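Local coordinates for protein malate dehydrogenase (Porphyromonas gingivalis, PDB 3FI9) that probably catalyses the NAD-dependent interconversion of malate and oxaloacetate, at residues C263-P268 against M275-T280; L97-A102 against I318-I323; M31-N36 against E246-A251; K10-G15 against K71-D76. All blocks are in the same frame, centred on the assembly; numbering follows the deposited sequence.

Interaction 1: C263-P268 against M275-T280; sequences CYVNVP and MAMETT
Two backbone hydrogen bonds join C263 to M275 and make them a hydrogen-bonded antiparallel pair. C263 N donates to M275 O over 3.1 Å, and M275 N returns the favour to C263 O at the same length. Both bonds are fairly straight, although they meet their acceptors differently: C263 N stands well above the carbonyl plane of M275, whereas M275 N is tilted from the plane of C263 by only 22°. The pairing continues with V265 to I273 and A261 to M277; the short segments 263-267 and 275-277 make an angle of 97°, and the side chains pack on one another across the pair.

The apolar contacts fall into two groups. In the first, C263 SG touches T279 CG2 at 3.6 Å and lies 4.0 Å from M277 CB; chi1 75° sets SG between the backbone N and the carbonyl carbon, where it meets both. In the second, V265 CG2 reaches M277 CG at 3.5 Å, the two side chains extending toward each other, while the CE methyl of M275 slants across to the same valine, 4.0 Å from V265 CG2. The hydroxyl of T279 faces other company, bonding to the backbone N of A261. L310 and L303 of helix 297-319 pack against M275 and M277, and all five touching residues are buried.

This is the antiparallel edge of a mixed sheet whose other strands include the parallel Rossmann set: 261-267 and 273-277 are its last two strands, by which the C-terminal half continues the sheet of the NAD-binding half in this member of the LDH/MDH superfamily.

Interaction 2: L97-A102 against I318-I323; sequences LLKGNA and IAMGII
The side of helix 94-115 around L98, K99 and A102 meets the chain just after helix 297-319, with CA atoms 7.8 Å apart for K99 and M320 and 7.4 Å apart for A102 and I322. A Schellman motif ends the second helix: G321 takes a positive phi of 76°, and its N bonds back to I318 O, turning the chain so that the residues before and after the glycine both direct their side chains at helix 94-115.

M320 does most of the reaching. Its chain is extended beyond CG (chi2 169°, chi3 -172°), which carries the CE methyl to the branched end of L98, where CE and L98 CD2 are 3.5 Å apart, tighter than ordinary van der Waals contact. One atom back, M320 SD lies 3.9 Å from K99 CB, so the thioether passes over the base of the lysine. The charged end of K99 goes elsewhere, into a salt bridge with E103.

I322 makes the second point of contact, through a single methyl: its CD1 rests 3.8 Å from A102 CB, and 4.3 Å from K99 CG. L98 also packs on E316 and V317 of helix 297-319, while I131 of helix 129-140 touches A102.

No hydrogen bond crosses between the two segments. The association is therefore one of apolar packing, buried at L98, A102 and I322 and opening toward solvent at K99, in which methyl groups and a polarisable sulfur join the nucleotide-binding and C-terminal halves of the chain, and the lysine contributes its aliphatic stem while its ammonium is paired within its own helix.

Interaction 3: M31-N36 against E246-A251; sequences MRLTPN and EMIRAA
M31 O accepts a 2.7 Å hydrogen bond from a water that in turn accepts one from R249 NH1 at 3.0 Å, so a single solvent molecule bridges the end of one helix to the side of another. The water lies at the edge of the guanidinium and in its plane, as suits an N-H donor. M31 grips the same group a second way: its SD stands over one face, 3.6 Å above the plane and displaced toward the rim, with R249 NH1 its nearest atom at 3.7 Å. Because M31 is extended beyond CG (chi3 -177°), its CE methyl continues past the guanidinium to E246 CG, 4.0 Å away.

Nearer the backbone of R249, L33 divides its two methyls. L33 CD2 presses on the aliphatic stem of the arginine, 3.6 Å from R249 CB, the two side chains crossing at about a right angle; L33 CD1 meets I248 CG2 at 3.8 Å. I245 adds a further contact to both M31 and L33, and C57 of the second subunit packs on E246.

The turn that presents these side chains is a Schellman motif, R32 having positive phi. An ST turn follows, N36 N bonding to T34 OG1. Such a helix-to-strand connection, leading from helix 19-30 into strand 37-40, belongs to the first beta-alpha-beta unit of the Rossmann fold, here packed against helix 238-251 of the C-terminal half.

Interaction 4: K10-G15 against K71-D76; sequences KLTIVG and KEALTD
K10 reaches across the last turn of helix 70-74, and nearly every atom of its side chain meets a backbone carbonyl. CB starts beside D76, 3.6 Å from D76 O. With CG anti to the backbone N (chi1 167°) and each later torsion also extended, the chain runs straight along the turn: CD passes T75 O at 3.6 Å, and CE comes to 3.0 Å from A73 O. At the tip NZ donates to T75 O over 3.1 Å, lying 15° from that carbonyl's plane, and more weakly to E72 O. A water also accepts from NZ. The C-terminal end of a helix is the negative end of its dipole, and its last carbonyls generally lack the next turn's N-H groups, so the ammonium is probably stabilised there.

Strand 10-14 is a central strand of the parallel sheet of the Rossmann domain, and it is followed at once by G15, the first residue of the predicted NAD-binding segment; helix 70-74 leads directly into the neighbouring parallel strand 77-82.

T12 repeats the theme with a shorter arm. T12 OG1 donates to A73 O at 2.9 Å, while CG2 turns to the apolar side and lies 4.2 Å from A73 CB and 4.3 Å from L74 CD2. A second water links the two backbones at K10, accepting from K10 N and donating to D76 O.

Overall arrangement
Interactions 3 and 4 form one continuous patch: their centres are 14 Å apart, N36 O lies 3.0 Å from L11 N, probably as a backbone hydrogen bond, and L33 packs on L11. Interaction 1 reaches the same mixed sheet as interaction 4, nearer its other end, with centres 27 Å apart. Interactions 2 and 3 both join the nucleotide-binding and C-terminal halves, on opposite sides of the chain's centre and with centres 31 Å apart. The predicted functional residues are spread among them: G15 and N101, both assigned to NAD, lie within interactions 4 and 2, and the M275 side chain of interaction 1 is about 10 Å from that of H182, the predicted proton acceptor.

Interaction 1: C263-P268 against M275-T280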
loop_
_atom_site.group_PDB
_atom_site.type_symbol
_atom_site.label_atom_id
_atom_site.label_comp_id
_atom_site.label_asym_id
_atom_site.label_seq_id
_atom_site.Cartn_x
_atom_site.Cartn_y
_atom_site.Cartn_z
ATOM N N CYS A 263 -8.089 24.074 -1.797
ATOM C CA CYS A 263 -7.163 25.114 -1.969
ATOM C C CYS A 263 -7.754 26.440 -1.520
ATOM O O CYS A 263 -8.968 26.541 -1.280
ATOM C CB CYS A 263 -6.702 25.193 -3.437
ATOM S SG CYS A 263 -7.946 25.894 -4.497
ATOM N N TYR A 264 -6.884 27.441 -1.367
ATOM C CA TYR A 264 -7.288 28.760 -0.897
ATOM C C TYR A 264 -8.084 29.441 -2.010
ATOM O O TYR A 264 -7.674 29.429 -3.174
ATOM C CB TYR A 264 -6.059 29.654 -0.616
ATOM C CG TYR A 264 -6.489 30.956 0.044
ATOM C CD1 TYR A 264 -7.210 30.946 1.237
ATOM C CD2 TYR A 264 -6.150 32.165 -0.515
ATOM C CE1 TYR A 264 -7.628 32.176 1.845
ATOM C CE2 TYR A 264 -6.524 33.367 0.067
ATOM C CZ TYR A 264 -7.257 33.362 1.239
ATOM O OH TYR A 264 -7.603 34.573 1.765
ATOM N N VAL A 265 -9.208 30.049 -1.623
ATOM C CA VAL A 265 -10.115 30.759 -2.540
ATOM C C VAL A 265 -10.386 32.120 -1.913
ATOM O O VAL A 265 -10.723 32.217 -0.734
ATOM C CB VAL A 265 -11.486 30.018 -2.679
ATOM C CG1 VAL A 265 -12.434 30.843 -3.520
ATOM C CG2 VAL A 265 -11.287 28.598 -3.303
ATOM N N ASN A 266 -10.265 33.190 -2.675
ATOM C CA ASN A 266 -10.700 34.473 -2.100
ATOM C C ASN A 266 -11.206 35.327 -3.234
ATOM O O ASN A 266 -10.448 36.081 -3.776
ATOM C CB ASN A 266 -9.550 35.193 -1.395
ATOM C CG ASN A 266 -9.982 36.521 -0.747
ATOM O OD1 ASN A 266 -11.083 36.646 -0.236
ATOM N ND2 ASN A 266 -9.100 37.497 -0.767
ATOM N N VAL A 267 -12.481 35.199 -3.582
ATOM C CA VAL A 267 -13.053 35.954 -4.696
ATOM C C VAL A 267 -14.419 36.463 -4.284
ATOM O O VAL A 267 -14.987 36.018 -3.290
ATOM C CB VAL A 267 -13.189 35.084 -5.940
ATOM C CG1 VAL A 267 -11.822 34.493 -6.325
ATOM C CG2 VAL A 267 -14.206 33.949 -5.677
ATOM N N PRO A 268 -14.962 37.421 -5.043
ATOM C CA PRO A 268 -16.275 37.909 -4.606
ATOM C C PRO A 268 -17.253 36.754 -4.430
ATOM O O PRO A 268 -17.306 35.880 -5.285
ATOM C CB PRO A 268 -16.706 38.807 -5.783
ATOM C CG PRO A 268 -15.384 39.313 -6.353
ATOM C CD PRO A 268 -14.453 38.130 -6.238
ATOM N N MET A 275 -11.557 25.651 0.143
ATOM C CA MET A 275 -12.660 24.822 -0.360
ATOM C C MET A 275 -12.114 23.821 -1.364
ATOM O O MET A 275 -11.139 24.130 -2.028
ATOM C CB MET A 275 -13.675 25.691 -1.145
ATOM C CG MET A 275 -14.700 26.349 -0.278
ATOM S SD MET A 275 -16.052 27.023 -1.244
ATOM C CE MET A 275 -15.174 28.047 -2.347
ATOM N N ALA A 276 -12.791 22.671 -1.514
ATOM C CA ALA A 276 -12.584 21.754 -2.639
ATOM C C ALA A 276 -13.011 22.480 -3.909
ATOM O O ALA A 276 -14.121 23.032 -3.964
ATOM C CB ALA A 276 -13.431 20.443 -2.467
ATOM N N MET A 277 -12.115 22.511 -4.890
ATOM C CA MET A 277 -12.285 23.306 -6.091
ATOM C C MET A 277 -11.854 22.519 -7.317
ATOM O O MET A 277 -11.270 21.447 -7.202
ATOM C CB MET A 277 -11.464 24.602 -5.983
ATOM C CG MET A 277 -12.063 25.669 -5.056
ATOM S SD MET A 277 -13.333 26.721 -5.921
ATOM C CE MET A 277 -14.697 25.620 -5.964
ATOM N N GLU A 278 -12.117 23.062 -8.495
ATOM C CA GLU A 278 -11.575 22.468 -9.728
ATOM C C GLU A 278 -10.145 22.924 -9.921
ATOM O O GLU A 278 -9.874 23.974 -10.523
ATOM C CB GLU A 278 -12.429 22.817 -10.941
ATOM C CG GLU A 278 -12.024 22.106 -12.234
ATOM C CD GLU A 278 -12.167 20.592 -12.164
ATOM O OE1 GLU A 278 -12.942 20.072 -11.333
ATOM O OE2 GLU A 278 -11.514 19.902 -12.967
ATOM N N THR A 279 -9.227 22.095 -9.442
ATOM C CA THR A 279 -7.847 22.485 -9.293
ATOM C C THR A 279 -6.966 21.712 -10.244
ATOM O O THR A 279 -7.333 20.624 -10.698
ATOM C CB THR A 279 -7.368 22.161 -7.863
ATOM O OG1 THR A 279 -7.984 20.930 -7.404
ATOM C CG2 THR A 279 -7.726 23.279 -6.927
ATOM N N THR A 280 -5.805 22.282 -10.557
ATOM C CA THR A 280 -4.728 21.509 -11.143
ATOM C C THR A 280 -3.485 21.791 -10.313
ATOM O O THR A 280 -3.187 22.909 -9.967
ATOM C CB THR A 280 -4.507 21.699 -12.690
ATOM O OG1 THR A 280 -3.262 22.363 -12.976
ATOM C CG2 THR A 280 -5.650 22.450 -13.326
#

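Interaction 2: L97-A102 against I318-I323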
loop_
_atom_site.group_PDB
_atom_site.type_symbol
_atom_site.label_atom_id
_atom_site.label_comp_id
_atom_site.label_asym_id
_atom_site.label_seq_id
_atom_site.Cartn_x
_atom_site.Cartn_y
_atom_site.Cartn_z
ATOM N N LEU A 97 -12.061 18.954 19.801
ATOM C CA LEU A 97 -11.404 18.376 18.626
ATOM C C LEU A 97 -11.041 19.458 17.604
ATOM O O LEU A 97 -9.981 19.411 16.982
ATOM C CB LEU A 97 -12.326 17.375 17.945
ATOM C CG LEU A 97 -12.334 15.907 18.354
ATOM C CD1 LEU A 97 -13.195 15.207 17.334
ATOM C CD2 LEU A 97 -10.926 15.331 18.346
ATOM N N LEU A 98 -11.948 20.415 17.435
ATOM C CA LEU A 98 -11.762 21.509 16.504
ATOM C C LEU A 98 -10.540 22.329 16.892
ATOM O O LEU A 98 -9.638 22.550 16.085
ATOM C CB LEU A 98 -12.998 22.404 16.518
ATOM C CG LEU A 98 -12.901 23.718 15.740
ATOM C CD1 LEU A 98 -12.565 23.452 14.282
ATOM C CD2 LEU A 98 -14.219 24.508 15.900
ATOM N N LYS A 99 -10.523 22.763 18.143
ATOM C CA LYS A 99 -9.411 23.513 18.701
ATOM C C LYS A 99 -8.119 22.697 18.689
ATOM O O LYS A 99 -7.049 23.210 18.351
ATOM C CB LYS A 99 -9.738 23.934 20.152
ATOM C CG LYS A 99 -8.725 24.910 20.750
ATOM C CD LYS A 99 -9.253 25.491 22.058
ATOM C CE LYS A 99 -8.361 26.630 22.543
ATOM N NZ LYS A 99 -6.909 26.284 22.469
ATOM N N GLY A 100 -8.222 21.430 19.079
ATOM C CA GLY A 100 -7.071 20.553 19.102
ATOM C C GLY A 100 -6.445 20.410 17.727
ATOM O O GLY A 100 -5.221 20.539 17.568
ATOM N N ASN A 101 -7.266 20.179 16.711
ATOM C CA ASN A 101 -6.706 20.056 15.354
ATOM C C ASN A 101 -6.248 21.391 14.769
ATOM O O ASN A 101 -5.251 21.448 14.013
ATOM C CB ASN A 101 -7.714 19.396 14.407
ATOM C CG ASN A 101 -7.851 17.946 14.674
ATOM O OD1 ASN A 101 -6.903 17.187 14.484
ATOM N ND2 ASN A 101 -9.025 17.536 15.148
ATOM N N ALA A 102 -6.966 22.465 15.096
ATOM C CA ALA A 102 -6.505 23.777 14.639
ATOM C C ALA A 102 -5.134 24.092 15.236
ATOM O O ALA A 102 -4.257 24.651 14.537
ATOM C CB ALA A 102 -7.500 24.871 14.965
ATOM N N ILE A 318 -11.234 31.889 14.309
ATOM C CA ILE A 318 -10.776 33.270 14.532
ATOM C C ILE A 318 -11.107 33.642 15.979
ATOM O O ILE A 318 -10.298 34.259 16.678
ATOM C CB ILE A 318 -11.421 34.274 13.489
ATOM C CG1 ILE A 318 -10.923 33.971 12.074
ATOM C CG2 ILE A 318 -11.117 35.775 13.806
ATOM C CD1 ILE A 318 -11.738 34.672 10.952
ATOM N N ALA A 319 -12.288 33.252 16.448
ATOM C CA ALA A 319 -12.736 33.657 17.806
ATOM C C ALA A 319 -11.882 33.023 18.907
ATOM O O ALA A 319 -11.753 33.570 20.017
ATOM C CB ALA A 319 -14.217 33.325 18.005
ATOM N N MET A 320 -11.299 31.871 18.597
ATOM C CA MET A 320 -10.438 31.158 19.524
ATOM C C MET A 320 -9.084 31.890 19.515
ATOM O O MET A 320 -8.192 31.558 20.257
ATOM C CB MET A 320 -10.232 29.708 19.079
ATOM C CG MET A 320 -11.425 28.700 19.213
ATOM S SD MET A 320 -11.086 27.104 18.320
ATOM C CE MET A 320 -12.669 26.288 18.442
ATOM N N GLY A 321 -8.926 32.881 18.656
ATOM C CA GLY A 321 -7.618 33.572 18.534
ATOM C C GLY A 321 -6.489 32.837 17.783
ATOM O O GLY A 321 -5.307 33.235 17.858
ATOM N N ILE A 322 -6.837 31.782 17.041
ATOM C CA ILE A 322 -5.829 30.947 16.401
ATOM C C ILE A 322 -5.571 31.447 14.976
ATOM O O ILE A 322 -4.426 31.639 14.525
ATOM C CB ILE A 322 -6.300 29.475 16.319
ATOM C CG1 ILE A 322 -6.277 28.815 17.701
ATOM C CG2 ILE A 322 -5.385 28.699 15.284
ATOM C CD1 ILE A 322 -6.995 27.433 17.777
ATOM N N ILE A 323 -6.673 31.682 14.273
ATOM C CA ILE A 323 -6.624 32.332 12.984
ATOM C C ILE A 323 -6.740 33.847 13.275
ATOM O O ILE A 323 -7.612 34.269 14.044
ATOM C CB ILE A 323 -7.809 31.820 12.124
ATOM C CG1 ILE A 323 -7.683 30.307 11.861
ATOM C CG2 ILE A 323 -7.944 32.589 10.810
ATOM C CD1 ILE A 323 -8.828 29.742 10.951
#

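Interaction 3: M31-N36 against E246-A251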
loop_
_atom_site.group_PDB
_atom_site.type_symbol
_atom_site.label_atom_id
_atom_site.label_comp_id
_atom_site.label_asym_id
_atom_site.label_seq_id
_atom_site.Cartn_x
_atom_site.Cartn_y
_atom_site.Cartn_z
ATOM N N MET A 31 6.104 4.738 -5.983
ATOM C CA MET A 31 5.994 5.723 -7.063
ATOM C C MET A 31 7.372 6.328 -7.431
ATOM O O MET A 31 7.464 7.120 -8.340
ATOM C CB MET A 31 5.031 6.858 -6.677
ATOM C CG MET A 31 3.527 6.487 -6.776
ATOM S SD MET A 31 2.473 7.970 -6.374
ATOM C CE MET A 31 0.859 7.172 -6.490
ATOM N N ARG A 32 8.397 5.988 -6.655
ATOM C CA ARG A 32 9.743 6.519 -6.838
ATOM C C ARG A 32 9.729 8.030 -6.967
ATOM O O ARG A 32 10.277 8.591 -7.922
ATOM C CB ARG A 32 10.452 5.824 -8.036
ATOM C CG ARG A 32 10.666 4.325 -7.722
ATOM C CD ARG A 32 11.208 3.531 -8.957
ATOM N NE ARG A 32 12.612 3.855 -9.242
ATOM C CZ ARG A 32 13.639 3.419 -8.524
ATOM N NH1 ARG A 32 13.422 2.668 -7.460
ATOM N NH2 ARG A 32 14.885 3.719 -8.875
ATOM N N LEU A 33 9.108 8.689 -5.982
ATOM C CA LEU A 33 9.020 10.150 -6.013
ATOM C C LEU A 33 10.397 10.730 -5.707
ATOM O O LEU A 33 10.883 11.598 -6.448
ATOM C CB LEU A 33 7.990 10.665 -5.014
ATOM C CG LEU A 33 6.590 10.056 -5.219
ATOM C CD1 LEU A 33 5.569 10.616 -4.159
ATOM C CD2 LEU A 33 6.122 10.322 -6.655
ATOM N N THR A 34 11.003 10.248 -4.630
ATOM C CA THR A 34 12.374 10.657 -4.233
ATOM C C THR A 34 13.012 9.529 -3.414
ATOM O O THR A 34 12.341 8.881 -2.582
ATOM C CB THR A 34 12.329 11.937 -3.352
ATOM O OG1 THR A 34 13.619 12.240 -2.800
ATOM C CG2 THR A 34 11.379 11.759 -2.217
ATOM N N PRO A 35 14.333 9.374 -3.524
ATOM C CA PRO A 35 15.005 8.441 -2.627
ATOM C C PRO A 35 15.049 8.971 -1.188
ATOM O O PRO A 35 15.162 8.193 -0.219
ATOM C CB PRO A 35 16.429 8.329 -3.215
ATOM C CG PRO A 35 16.562 9.501 -4.221
ATOM C CD PRO A 35 15.241 10.127 -4.437
ATOM N N ASN A 36 14.920 10.290 -1.038
ATOM C CA ASN A 36 15.051 10.896 0.279
ATOM C C ASN A 36 13.676 11.039 0.913
ATOM O O ASN A 36 13.058 12.103 0.926
ATOM C CB ASN A 36 15.824 12.203 0.145
ATOM C CG ASN A 36 17.235 11.934 -0.392
ATOM O OD1 ASN A 36 17.980 11.170 0.223
ATOM N ND2 ASN A 36 17.564 12.470 -1.574
ATOM N N GLU A 246 -0.774 10.673 -4.695
ATOM C CA GLU A 246 -0.886 11.103 -6.093
ATOM C C GLU A 246 -0.823 12.599 -6.138
ATOM O O GLU A 246 -0.247 13.154 -7.093
ATOM C CB GLU A 246 -2.228 10.734 -6.743
ATOM C CG GLU A 246 -2.465 9.316 -7.065
ATOM C CD GLU A 246 -3.837 9.119 -7.746
ATOM O OE1 GLU A 246 -3.849 8.712 -8.904
ATOM O OE2 GLU A 246 -4.891 9.370 -7.139
ATOM N N MET A 247 -1.454 13.281 -5.160
ATOM C CA MET A 247 -1.367 14.775 -5.144
ATOM C C MET A 247 0.084 15.277 -5.034
ATOM O O MET A 247 0.477 16.194 -5.806
ATOM C CB MET A 247 -2.216 15.414 -4.015
ATOM C CG MET A 247 -3.705 14.975 -4.036
ATOM S SD MET A 247 -4.609 15.615 -2.613
ATOM C CE MET A 247 -4.394 17.356 -2.760
ATOM N N ILE A 248 0.853 14.763 -4.068
ATOM C CA ILE A 248 2.237 15.256 -3.904
ATOM C C ILE A 248 3.108 14.872 -5.140
ATOM O O ILE A 248 3.984 15.624 -5.589
ATOM C CB ILE A 248 2.889 14.793 -2.568
ATOM C CG1 ILE A 248 3.965 15.805 -2.148
ATOM C CG2 ILE A 248 3.452 13.319 -2.648
ATOM C CD1 ILE A 248 3.397 17.179 -1.747
ATOM N N ARG A 249 2.844 13.719 -5.726
ATOM C CA ARG A 249 3.501 13.420 -7.002
ATOM C C ARG A 249 3.289 14.518 -8.070
ATOM O O ARG A 249 4.232 14.906 -8.759
ATOM C CB ARG A 249 3.090 12.071 -7.555
ATOM C CG ARG A 249 3.656 11.846 -8.969
ATOM C CD ARG A 249 3.475 10.412 -9.370
ATOM N NE ARG A 249 2.077 10.090 -9.626
ATOM C CZ ARG A 249 1.662 8.862 -9.959
ATOM N NH1 ARG A 249 2.547 7.877 -10.114
ATOM N NH2 ARG A 249 0.380 8.622 -10.186
ATOM N N ALA A 250 2.062 15.024 -8.204
ATOM C CA ALA A 250 1.767 16.101 -9.153
ATOM C C ALA A 250 2.531 17.367 -8.804
ATOM O O ALA A 250 3.080 18.032 -9.670
ATOM C CB ALA A 250 0.237 16.386 -9.163
ATOM N N ALA A 251 2.543 17.714 -7.524
ATOM C CA ALA A 251 3.274 18.900 -7.069
ATOM C C ALA A 251 4.773 18.772 -7.306
ATOM O O ALA A 251 5.456 19.780 -7.357
ATOM C CB ALA A 251 3.022 19.168 -5.603
HETATM O O HOH W 1 5.540 7.840 -10.020
#

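Interaction 4: K10-G15 against K71-D76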
loop_
_atom_site.group_PDB
_atom_site.type_symbol
_atom_site.label_atom_id
_atom_site.label_comp_id
_atom_site.label_asym_id
_atom_site.label_seq_id
_atom_site.Cartn_x
_atom_site.Cartn_y
_atom_site.Cartn_z
ATOM N N LYS A 10 13.825 16.212 -0.670
ATOM C CA LYS A 10 13.294 15.446 0.469
ATOM C C LYS A 10 11.775 15.603 0.570
ATOM O O LYS A 10 11.227 16.723 0.454
ATOM C CB LYS A 10 14.025 15.845 1.748
ATOM C CG LYS A 10 13.418 15.380 3.067
ATOM C CD LYS A 10 14.432 15.584 4.213
ATOM C CE LYS A 10 13.793 15.317 5.563
ATOM N NZ LYS A 10 14.715 15.570 6.687
ATOM N N LEU A 11 11.125 14.446 0.696
ATOM C CA LEU A 11 9.722 14.339 1.003
ATOM C C LEU A 11 9.579 13.818 2.433
ATOM O O LEU A 11 10.086 12.730 2.818
ATOM C CB LEU A 11 9.003 13.408 -0.012
ATOM C CG LEU A 11 7.608 12.851 0.386
ATOM C CD1 LEU A 11 6.604 13.988 0.700
ATOM C CD2 LEU A 11 7.018 11.921 -0.740
ATOM N N THR A 12 8.888 14.608 3.238
ATOM C CA THR A 12 8.581 14.193 4.591
ATOM C C THR A 12 7.103 13.884 4.840
ATOM O O THR A 12 6.207 14.725 4.632
ATOM C CB THR A 12 9.033 15.258 5.569
ATOM O OG1 THR A 12 10.458 15.370 5.486
ATOM C CG2 THR A 12 8.623 14.894 7.002
ATOM N N ILE A 13 6.864 12.697 5.365
ATOM C CA ILE A 13 5.508 12.286 5.750
ATOM C C ILE A 13 5.343 12.538 7.206
ATOM O O ILE A 13 6.089 11.984 7.997
ATOM C CB ILE A 13 5.294 10.781 5.512
ATOM C CG1 ILE A 13 5.487 10.434 4.042
ATOM C CG2 ILE A 13 3.863 10.331 5.992
ATOM C CD1 ILE A 13 4.823 11.329 3.076
ATOM N N VAL A 14 4.377 13.379 7.585
ATOM C CA VAL A 14 4.087 13.564 8.992
ATOM C C VAL A 14 2.924 12.655 9.398
ATOM O O VAL A 14 1.945 12.575 8.687
ATOM C CB VAL A 14 3.762 15.063 9.300
ATOM C CG1 VAL A 14 3.289 15.227 10.724
ATOM C CG2 VAL A 14 4.977 15.897 9.085
ATOM N N GLY A 15 3.047 11.947 10.514
ATOM C CA GLY A 15 1.997 11.034 10.920
ATOM C C GLY A 15 2.260 9.649 10.371
ATOM O O GLY A 15 1.335 8.879 10.180
ATOM N N LYS A 71 12.522 19.095 13.987
ATOM C CA LYS A 71 13.561 19.847 13.307
ATOM C C LYS A 71 14.288 18.953 12.314
ATOM O O LYS A 71 14.548 19.350 11.196
ATOM C CB LYS A 71 14.599 20.459 14.277
ATOM C CG LYS A 71 15.556 21.430 13.529
ATOM C CD LYS A 71 16.684 22.011 14.413
ATOM C CE LYS A 71 17.491 23.035 13.601
ATOM N NZ LYS A 71 18.366 23.852 14.501
ATOM N N GLU A 72 14.626 17.747 12.738
ATOM C CA GLU A 72 15.344 16.827 11.850
ATOM C C GLU A 72 14.531 16.465 10.607
ATOM O O GLU A 72 15.051 16.462 9.481
ATOM C CB GLU A 72 15.686 15.554 12.624
ATOM C CG GLU A 72 16.844 15.759 13.569
ATOM C CD GLU A 72 17.210 14.485 14.291
ATOM O OE1 GLU A 72 16.457 13.489 14.146
ATOM O OE2 GLU A 72 18.245 14.491 14.997
ATOM N N ALA A 73 13.256 16.210 10.833
ATOM C CA ALA A 73 12.288 15.793 9.803
ATOM C C ALA A 73 12.046 16.894 8.775
ATOM O O ALA A 73 11.974 16.635 7.574
ATOM C CB ALA A 73 10.965 15.405 10.476
ATOM N N LEU A 74 11.872 18.128 9.249
ATOM C CA LEU A 74 11.599 19.226 8.298
ATOM C C LEU A 74 12.849 19.857 7.678
ATOM O O LEU A 74 12.789 20.512 6.636
ATOM C CB LEU A 74 10.692 20.274 8.953
ATOM C CG LEU A 74 9.282 19.774 9.300
ATOM C CD1 LEU A 74 8.402 20.921 9.711
ATOM C CD2 LEU A 74 8.687 19.058 8.100
ATOM N N THR A 75 14.009 19.665 8.286
ATOM C CA THR A 75 15.248 20.203 7.663
ATOM C C THR A 75 15.505 19.652 6.261
ATOM O O THR A 75 15.564 18.441 6.077
ATOM C CB THR A 75 16.483 19.988 8.600
ATOM O OG1 THR A 75 16.212 20.631 9.861
ATOM C CG2 THR A 75 17.732 20.589 7.988
ATOM N N ASP A 76 15.650 20.545 5.277
ATOM C CA ASP A 76 15.815 20.184 3.856
ATOM C C ASP A 76 14.501 19.689 3.221
ATOM O O ASP A 76 14.467 19.406 2.019
ATOM C CB ASP A 76 16.906 19.119 3.648
ATOM C CG ASP A 76 18.275 19.548 4.166
ATOM O OD1 ASP A 76 18.708 20.683 3.867
ATOM O OD2 ASP A 76 18.937 18.726 4.840
HETATM O O HOH W 2 15.825 18.394 -0.060
HETATM O O HOH W 3 17.398 15.879 6.051
#